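Local coordinates for protein naphthalene dioxygenase small subunit (Rhodococcus sp., PDB 2B1X) that forms the small subunit of a Rieske non-heme iron naphthalene 1,2-dioxygenase, in which it probably has a mainly structural part beside the large subunit, at residues Ser95-Thr100 against Ser117-Tyr122; Val133-Arg138 against Leu157-Thr162. One frame throughout, in Å; residues are numbered along the deposited sequence.

Interaction 1: Ser95-Thr100 against Ser117-Tyr122; sequences SRHFVT and SNLLLY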
ATOM      1  N   SER B  95       2.173  18.936   3.151  1.00 13.76           N
ATOM      2  CA  SER B  95       2.127  18.689   1.713  1.00 14.09           C
ATOM      3  C   SER B  95       3.409  19.128   1.030  1.00 13.97           C
ATOM      4  O   SER B  95       4.160  19.934   1.560  1.00 14.31           O
ATOM      5  CB  SER B  95       0.967  19.475   1.121  1.00 14.13           C
ATOM      6  OG  SER B  95       1.193  20.853   1.321  1.00 14.57           O
ATOM      7  N   ARG B  96       3.660  18.589  -0.164  1.00 13.80           N
ATOM      8  CA  ARG B  96       4.734  19.109  -1.000  1.00 13.49           C
ATOM      9  C   ARG B  96       4.295  19.113  -2.438  1.00 13.35           C
ATOM     10  O   ARG B  96       3.887  18.074  -2.984  1.00 13.61           O
ATOM     11  CB  ARG B  96       6.038  18.331  -0.814  1.00 13.10           C
ATOM     12  CG  ARG B  96       7.260  18.979  -1.519  1.00 12.95           C
ATOM     13  CD  ARG B  96       8.511  18.991  -0.615  1.00 14.04           C
ATOM     14  NE  ARG B  96       8.089  19.397   0.718  1.00 14.69           N
ATOM     15  CZ  ARG B  96       7.990  20.666   1.102  1.00 13.83           C
ATOM     16  NH1 ARG B  96       8.384  21.620   0.276  1.00 13.58           N
ATOM     17  NH2 ARG B  96       7.521  20.965   2.328  1.00 12.39           N
ATOM     18  N   HIS B  97       4.400  20.287  -3.048  1.00 12.80           N
ATOM     19  CA  HIS B  97       4.139  20.463  -4.450  1.00 13.69           C
ATOM     20  C   HIS B  97       5.473  20.285  -5.194  1.00 13.67           C
ATOM     21  O   HIS B  97       6.299  21.200  -5.203  1.00 14.03           O
ATOM     22  CB  HIS B  97       3.604  21.892  -4.727  1.00 13.19           C
ATOM     23  CG  HIS B  97       2.185  22.133  -4.277  1.00 13.53           C
ATOM     24  ND1 HIS B  97       1.802  22.078  -2.948  1.00 14.70           N
ATOM     25  CD2 HIS B  97       1.054  22.380  -4.982  1.00 13.21           C
ATOM     26  CE1 HIS B  97       0.499  22.319  -2.849  1.00 14.64           C
ATOM     27  NE2 HIS B  97       0.018  22.486  -4.070  1.00 14.59           N
ATOM     28  N   PHE B  98       5.686  19.123  -5.808  1.00 13.54           N
ATOM     29  CA  PHE B  98       6.817  18.957  -6.711  1.00 11.97           C
ATOM     30  C   PHE B  98       6.366  19.407  -8.102  1.00 12.83           C
ATOM     31  O   PHE B  98       5.421  18.835  -8.671  1.00 11.48           O
ATOM     32  CB  PHE B  98       7.267  17.492  -6.760  1.00 13.25           C
ATOM     33  CG  PHE B  98       7.753  16.967  -5.443  1.00 11.35           C
ATOM     34  CD1 PHE B  98       6.853  16.362  -4.542  1.00 11.68           C
ATOM     35  CD2 PHE B  98       9.082  17.122  -5.071  1.00 11.07           C
ATOM     36  CE1 PHE B  98       7.271  15.849  -3.313  1.00 11.34           C
ATOM     37  CE2 PHE B  98       9.526  16.615  -3.812  1.00 10.70           C
ATOM     38  CZ  PHE B  98       8.623  15.991  -2.935  1.00 12.88           C
ATOM     39  N   VAL B  99       7.064  20.407  -8.645  1.00 11.92           N
ATOM     40  CA  VAL B  99       6.691  21.065  -9.898  1.00 12.34           C
ATOM     41  C   VAL B  99       7.883  20.811 -10.839  1.00 12.86           C
ATOM     42  O   VAL B  99       9.024  21.231 -10.549  1.00 12.62           O
ATOM     43  CB  VAL B  99       6.467  22.585  -9.679  1.00 12.46           C
ATOM     44  CG1 VAL B  99       6.151  23.271 -10.954  1.00 12.04           C
ATOM     45  CG2 VAL B  99       5.318  22.866  -8.605  1.00 11.68           C
ATOM     46  N   THR B 100       7.630  20.103 -11.941  1.00 12.34           N
ATOM     47  CA  THR B 100       8.697  19.713 -12.849  1.00 12.51           C
ATOM     48  C   THR B 100       8.232  19.840 -14.262  1.00 12.80           C
ATOM     49  O   THR B 100       7.033  20.082 -14.511  1.00 13.97           O
ATOM     50  CB  THR B 100       9.061  18.207 -12.652  1.00 13.42           C
ATOM     51  OG1 THR B 100       8.028  17.406 -13.247  1.00 13.64           O
ATOM     52  CG2 THR B 100       9.097  17.826 -11.198  1.00 12.14           C
ATOM     53  N   SER B 117       3.053  22.691 -16.354  1.00 17.08           N
ATOM     54  CA  SER B 117       3.978  21.960 -15.480  1.00 16.72           C
ATOM     55  C   SER B 117       3.412  20.634 -15.012  1.00 16.14           C
ATOM     56  O   SER B 117       2.195  20.490 -14.904  1.00 15.82           O
ATOM     57  CB  SER B 117       4.377  22.832 -14.289  1.00 16.20           C
ATOM     58  OG  SER B 117       3.248  23.453 -13.681  1.00 16.12           O
ATOM     59  N   ASN B 118       4.300  19.663 -14.745  1.00 15.29           N
ATOM     60  CA  ASN B 118       3.912  18.434 -14.062  1.00 14.12           C
ATOM     61  C   ASN B 118       3.889  18.642 -12.555  1.00 14.04           C
ATOM     62  O   ASN B 118       4.780  19.291 -11.995  1.00 14.48           O
ATOM     63  CB  ASN B 118       4.859  17.300 -14.452  1.00 13.99           C
ATOM     64  CG  ASN B 118       4.617  16.849 -15.855  1.00 13.75           C
ATOM     65  OD1 ASN B 118       3.671  17.336 -16.510  1.00 14.30           O
ATOM     66  ND2 ASN B 118       5.470  15.978 -16.357  1.00 11.66           N
ATOM     67  N   LEU B 119       2.849  18.137 -11.903  1.00 13.55           N
ATOM     68  CA  LEU B 119       2.696  18.335 -10.468  1.00 13.17           C
ATOM     69  C   LEU B 119       2.599  16.977  -9.851  1.00 12.52           C
ATOM     70  O   LEU B 119       1.753  16.161 -10.261  1.00 12.23           O
ATOM     71  CB  LEU B 119       1.438  19.150 -10.107  1.00 12.32           C
ATOM     72  CG  LEU B 119       1.030  19.109  -8.618  1.00 13.30           C
ATOM     73  CD1 LEU B 119       2.003  19.856  -7.684  1.00 11.14           C
ATOM     74  CD2 LEU B 119      -0.393  19.653  -8.444  1.00 13.33           C
ATOM     75  N   LEU B 120       3.473  16.708  -8.891  1.00 12.29           N
ATOM     76  CA  LEU B 120       3.230  15.605  -7.982  1.00 12.90           C
ATOM     77  C   LEU B 120       3.007  16.194  -6.577  1.00 12.91           C
ATOM     78  O   LEU B 120       3.881  16.859  -6.015  1.00 12.13           O
ATOM     79  CB  LEU B 120       4.368  14.573  -8.023  1.00 13.02           C
ATOM     80  CG  LEU B 120       4.744  13.456  -7.045  1.00 16.46           C
ATOM     81  CD1 LEU B 120       4.012  13.410  -5.707  1.00 19.42           C
ATOM     82  CD2 LEU B 120       4.779  12.109  -7.704  1.00 20.07           C
ATOM     83  N   LEU B 121       1.822  15.945  -6.032  1.00 12.12           N
ATOM     84  CA  LEU B 121       1.473  16.506  -4.731  1.00 12.56           C
ATOM     85  C   LEU B 121       1.505  15.394  -3.689  1.00 12.57           C
ATOM     86  O   LEU B 121       0.807  14.396  -3.853  1.00 12.97           O
ATOM     87  CB  LEU B 121       0.092  17.146  -4.803  1.00 11.69           C
ATOM     88  CG  LEU B 121      -0.454  17.687  -3.462  1.00 13.25           C
ATOM     89  CD1 LEU B 121       0.250  18.915  -2.991  1.00 14.11           C
ATOM     90  CD2 LEU B 121      -1.934  17.907  -3.535  1.00 16.63           C
ATOM     91  N   TYR B 122       2.355  15.557  -2.660  1.00 11.87           N
ATOM     92  CA  TYR B 122       2.520  14.586  -1.600  1.00 11.12           C
ATOM     93  C   TYR B 122       1.738  15.060  -0.394  1.00 11.60           C
ATOM     94  O   TYR B 122       1.713  16.252  -0.137  1.00 11.53           O
ATOM     95  CB  TYR B 122       4.024  14.416  -1.258  1.00 11.20           C
ATOM     96  CG  TYR B 122       4.341  13.417  -0.129  1.00  9.15           C
ATOM     97  CD1 TYR B 122       4.575  12.095  -0.397  1.00  8.75           C
ATOM     98  CD2 TYR B 122       4.413  13.835   1.210  1.00 10.11           C
ATOM     99  CE1 TYR B 122       4.896  11.180   0.630  1.00  7.69           C
ATOM    100  CE2 TYR B 122       4.686  12.944   2.240  1.00 10.17           C
ATOM    101  CZ  TYR B 122       4.922  11.634   1.954  1.00 10.71           C
ATOM    102  OH  TYR B 122       5.193  10.794   2.980  1.00 12.00           O
TER
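Residues Ser95-Thr100 and Ser117-Tyr122 pair as neighbouring antiparallel strands of a beta hairpin, at the edge of the chain's mixed sheet; the axes of the two segments approach to 4.7 Å, their directions 167° apart. Arg96 with Tyr122, Phe98 with Leu120 and Thr100 with Asn118 are hydrogen-bonded pairs, each closed by two backbone bonds, the shortest from Asn118 N to Thr100 O at 2.8 Å. On the face of His97, Val99, Leu119 and Leu121, the methyl Leu121 CD1 lies over one face of the imidazole in a CH-pi contact, 3.6 Å from the ring centroid and 19° off its normal. Leu121 has CG anti to the backbone N (chi1 176°), which carries this methyl alongside the histidine. Leu119 CD1 approaches the same ring obliquely, 3.8 Å from CD2 of His97. Both ring nitrogens of His97 are bonded, ND1 to Asp27 and NE2 to the carbonyl of Ile171, which should fix the ring's rotation. On the other face the edge of the Phe98 ring meets Leu120 O in its plane, CD1 lying 3.4 Å from that oxygen, while CG of Arg96 from the same strand sits over one ring face. Beyond Phe98 CE1 lies Tyr122 CB at 4.1 Å. The guanidinium of Arg96 leaves the strand to form a salt bridge with Asp159 of a neighbouring subunit, so this second face belongs to a subunit interface. Ala23 of helix 10-27 packs on His97 and Val99, and Leu26 on His97, while strand 132-145 flanks Ser117-Tyr122 on its other side.

Interaction 2: Val133-Arg138 against Leu157-Thr162; sequences VLSGER and LLDQTT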
ATOM      1  N   VAL B 133      -0.674  10.445  -2.799  1.00 12.99           N
ATOM      2  CA  VAL B 133      -0.002  11.110  -3.890  1.00 14.18           C
ATOM      3  C   VAL B 133      -1.029  11.493  -4.948  1.00 13.65           C
ATOM      4  O   VAL B 133      -1.812  10.649  -5.392  1.00 13.63           O
ATOM      5  CB  VAL B 133       1.041  10.180  -4.537  1.00 14.23           C
ATOM      6  CG1 VAL B 133       1.609  10.796  -5.814  1.00 16.50           C
ATOM      7  CG2 VAL B 133       2.194   9.907  -3.558  1.00 16.47           C
ATOM      8  N   LEU B 134      -1.055  12.766  -5.332  1.00 13.79           N
ATOM      9  CA  LEU B 134      -1.798  13.190  -6.513  1.00 13.62           C
ATOM     10  C   LEU B 134      -0.795  13.533  -7.621  1.00 13.93           C
ATOM     11  O   LEU B 134       0.240  14.148  -7.353  1.00 14.38           O
ATOM     12  CB  LEU B 134      -2.671  14.403  -6.227  1.00 13.89           C
ATOM     13  CG  LEU B 134      -3.811  14.220  -5.203  1.00 13.52           C
ATOM     14  CD1 LEU B 134      -4.636  15.480  -5.240  1.00 14.99           C
ATOM     15  CD2 LEU B 134      -4.650  13.020  -5.592  1.00 14.51           C
ATOM     16  N   SER B 135      -1.061  13.066  -8.841  1.00 13.45           N
ATOM     17  CA  SER B 135      -0.185  13.385  -9.980  1.00 12.94           C
ATOM     18  C   SER B 135      -1.024  14.037 -11.062  1.00 12.19           C
ATOM     19  O   SER B 135      -2.172  13.671 -11.252  1.00 12.21           O
ATOM     20  CB  SER B 135       0.435  12.130 -10.550  1.00 12.38           C
ATOM     21  OG  SER B 135       1.043  12.429 -11.813  1.00 14.19           O
ATOM     22  N   GLY B 136      -0.471  14.980 -11.796  1.00 12.52           N
ATOM     23  CA  GLY B 136      -1.279  15.618 -12.840  1.00 12.51           C
ATOM     24  C   GLY B 136      -0.535  16.653 -13.630  1.00 12.79           C
ATOM     25  O   GLY B 136       0.626  16.963 -13.338  1.00 13.05           O
ATOM     26  N   GLU B 137      -1.221  17.228 -14.607  1.00 12.93           N
ATOM     27  CA  GLU B 137      -0.653  18.304 -15.363  1.00 13.75           C
ATOM     28  C   GLU B 137      -1.447  19.586 -15.144  1.00 14.15           C
ATOM     29  O   GLU B 137      -2.673  19.586 -15.191  1.00 15.12           O
ATOM     30  CB  GLU B 137      -0.567  17.938 -16.841  1.00 13.74           C
ATOM     31  CG  GLU B 137       0.228  18.947 -17.652  1.00 15.40           C
ATOM     32  CD  GLU B 137       0.438  18.495 -19.090  1.00 20.50           C
ATOM     33  OE1 GLU B 137      -0.567  18.351 -19.825  1.00 20.96           O
ATOM     34  OE2 GLU B 137       1.611  18.284 -19.487  1.00 22.91           O
ATOM     35  N   ARG B 138      -0.732  20.671 -14.870  1.00 14.58           N
ATOM     36  CA  ARG B 138      -1.346  21.988 -14.710  1.00 15.61           C
ATOM     37  C   ARG B 138      -1.049  22.787 -15.941  1.00 15.95           C
ATOM     38  O   ARG B 138       0.112  22.889 -16.352  1.00 16.06           O
ATOM     39  CB  ARG B 138      -0.795  22.725 -13.486  1.00 15.24           C
ATOM     40  CG  ARG B 138      -0.714  21.861 -12.227  1.00 15.27           C
ATOM     41  CD  ARG B 138      -0.313  22.681 -10.997  1.00 15.19           C
ATOM     42  NE  ARG B 138       0.996  23.280 -11.242  1.00 17.15           N
ATOM     43  CZ  ARG B 138       1.655  24.055 -10.385  1.00 17.46           C
ATOM     44  NH1 ARG B 138       1.152  24.318  -9.184  1.00 16.13           N
ATOM     45  NH2 ARG B 138       2.846  24.542 -10.743  1.00 15.35           N
ATOM     46  N   LEU B 157      -5.325  18.832 -14.542  1.00 12.52           N
ATOM     47  CA  LEU B 157      -5.753  17.521 -15.028  1.00 13.40           C
ATOM     48  C   LEU B 157      -5.009  16.363 -14.336  1.00 12.67           C
ATOM     49  O   LEU B 157      -3.831  16.094 -14.622  1.00 12.09           O
ATOM     50  CB  LEU B 157      -5.507  17.425 -16.527  1.00 12.81           C
ATOM     51  CG  LEU B 157      -6.478  16.569 -17.344  1.00 17.02           C
ATOM     52  CD1 LEU B 157      -7.952  16.808 -17.001  1.00 16.47           C
ATOM     53  CD2 LEU B 157      -6.220  16.745 -18.895  1.00 18.23           C
ATOM     54  N   LEU B 158      -5.696  15.654 -13.455  1.00 12.93           N
ATOM     55  CA  LEU B 158      -5.042  14.583 -12.704  1.00 12.62           C
ATOM     56  C   LEU B 158      -4.981  13.307 -13.526  1.00 12.71           C
ATOM     57  O   LEU B 158      -5.900  13.016 -14.296  1.00 12.98           O
ATOM     58  CB  LEU B 158      -5.757  14.333 -11.368  1.00 12.75           C
ATOM     59  CG  LEU B 158      -5.879  15.574 -10.456  1.00 11.66           C
ATOM     60  CD1 LEU B 158      -6.912  15.317  -9.333  1.00  9.76           C
ATOM     61  CD2 LEU B 158      -4.509  15.914  -9.841  1.00 11.80           C
ATOM     62  N   ASP B 159      -3.902  12.542 -13.343  1.00 12.91           N
ATOM     63  CA  ASP B 159      -3.755  11.186 -13.907  1.00 12.63           C
ATOM     64  C   ASP B 159      -4.517  10.096 -13.186  1.00 12.71           C
ATOM     65  O   ASP B 159      -3.992   8.990 -12.956  1.00 12.65           O
ATOM     66  CB  ASP B 159      -2.275  10.846 -13.975  1.00 12.16           C
ATOM     67  CG  ASP B 159      -1.499  11.959 -14.637  1.00 13.99           C
ATOM     68  OD1 ASP B 159      -1.970  12.393 -15.723  1.00 12.63           O
ATOM     69  OD2 ASP B 159      -0.508  12.521 -14.115  1.00 13.42           O
ATOM     70  N   GLN B 160      -5.758  10.403 -12.857  1.00 12.55           N
ATOM     71  CA  GLN B 160      -6.609   9.536 -12.063  1.00 12.44           C
ATOM     72  C   GLN B 160      -8.033   9.708 -12.556  1.00 12.53           C
ATOM     73  O   GLN B 160      -8.411  10.781 -13.086  1.00 12.80           O
ATOM     74  CB  GLN B 160      -6.536   9.965 -10.590  1.00 12.48           C
ATOM     75  CG  GLN B 160      -5.173   9.760  -9.936  1.00 14.61           C
ATOM     76  CD  GLN B 160      -5.083  10.326  -8.524  1.00 15.48           C
ATOM     77  OE1 GLN B 160      -6.099  10.659  -7.901  1.00 14.38           O
ATOM     78  NE2 GLN B 160      -3.855  10.405  -8.003  1.00 17.13           N
ATOM     79  N   THR B 161      -8.859   8.693 -12.360  1.00 11.79           N
ATOM     80  CA  THR B 161     -10.299   8.911 -12.580  1.00 10.88           C
ATOM     81  C   THR B 161     -10.933   8.945 -11.183  1.00 10.70           C
ATOM     82  O   THR B 161     -11.405   9.989 -10.752  1.00 11.58           O
ATOM     83  CB  THR B 161     -10.899   7.801 -13.512  1.00 11.30           C
ATOM     84  OG1 THR B 161     -10.549   6.504 -13.012  1.00  9.55           O
ATOM     85  CG2 THR B 161     -10.236   7.834 -14.928  1.00  9.21           C
ATOM     86  N   THR B 162     -10.927   7.828 -10.482  1.00 10.18           N
ATOM     87  CA  THR B 162     -11.220   7.794  -9.031  1.00 10.66           C
ATOM     88  C   THR B 162     -10.073   8.502  -8.288  1.00 10.52           C
ATOM     89  O   THR B 162      -8.936   8.120  -8.427  1.00 10.99           O
ATOM     90  CB  THR B 162     -11.346   6.319  -8.572  1.00 10.49           C
ATOM     91  OG1 THR B 162     -12.429   5.715  -9.291  1.00 13.16           O
ATOM     92  CG2 THR B 162     -11.815   6.226  -7.072  1.00 10.03           C
TER
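Val133 meets Gln160 where the second strand has already turned into loop: Val133 O accepts a weak bond from Gln160 NE2 at 3.3 Å. Leu134 follows, its CD2 methyl lying against the same amide, 3.6 Å from Gln160 OE1, an oxygen held by the backbone N of Met164; the two side chains cross at about a right angle. Ser135 is gripped twice. Ser135 O takes the N-H of Asp159 N at 2.9 Å, and Ser135 OG, swung anti to the backbone N (chi1 168°), donates to the anti lone pair of Asp159 OD2 at 2.8 Å. That carboxylate oxygen also bridges to Arg96 of a neighbouring subunit, and an alanine at Asp159 would probably leave the Ser135 hydroxyl without its acceptor and cost that arginine its salt bridge. Gly136 and Leu158 form a non-hydrogen-bonded pair with CA atoms 3.9 Å apart; a beta carbon on the glycine would collide with Leu157 O. The hydrogen-bonded pair Glu137-Leu157 follows, with two 2.8 Å bonds, Glu137 N to Leu157 O and Leu157 N to Glu137 O, while the Glu137 carboxylate turns to Arg103. The arrangement is that of an antiparallel hairpin whose second strand peels off into a loop, within the NTF2-like sheet of ring-hydroxylating dioxygenase beta subunits.

In the fold
Interactions 1 and 2 lie in series along the chain, with centres about 11 Å apart, and both belong to one mixed sheet. Four of its strands lie side by side in the order 148-158, 132-145, 112-124 and 94-106, each antiparallel to the next, so the two contacts are neighbouring seams joined by the pairing of 112-124 with 132-145. There Leu121 N comes 2.7 Å from Leu134 O, and Leu119 N lies 2.9 Å from Gly136 O, both probable hydrogen bonds. The seams also meet between subunits: Tyr122 of interaction 1 bonds to Gln160 of interaction 2 in another copy. This part of the sheet thus builds both the fold and the small-subunit assembly, while Thr161 and Thr162 reach the large subunit.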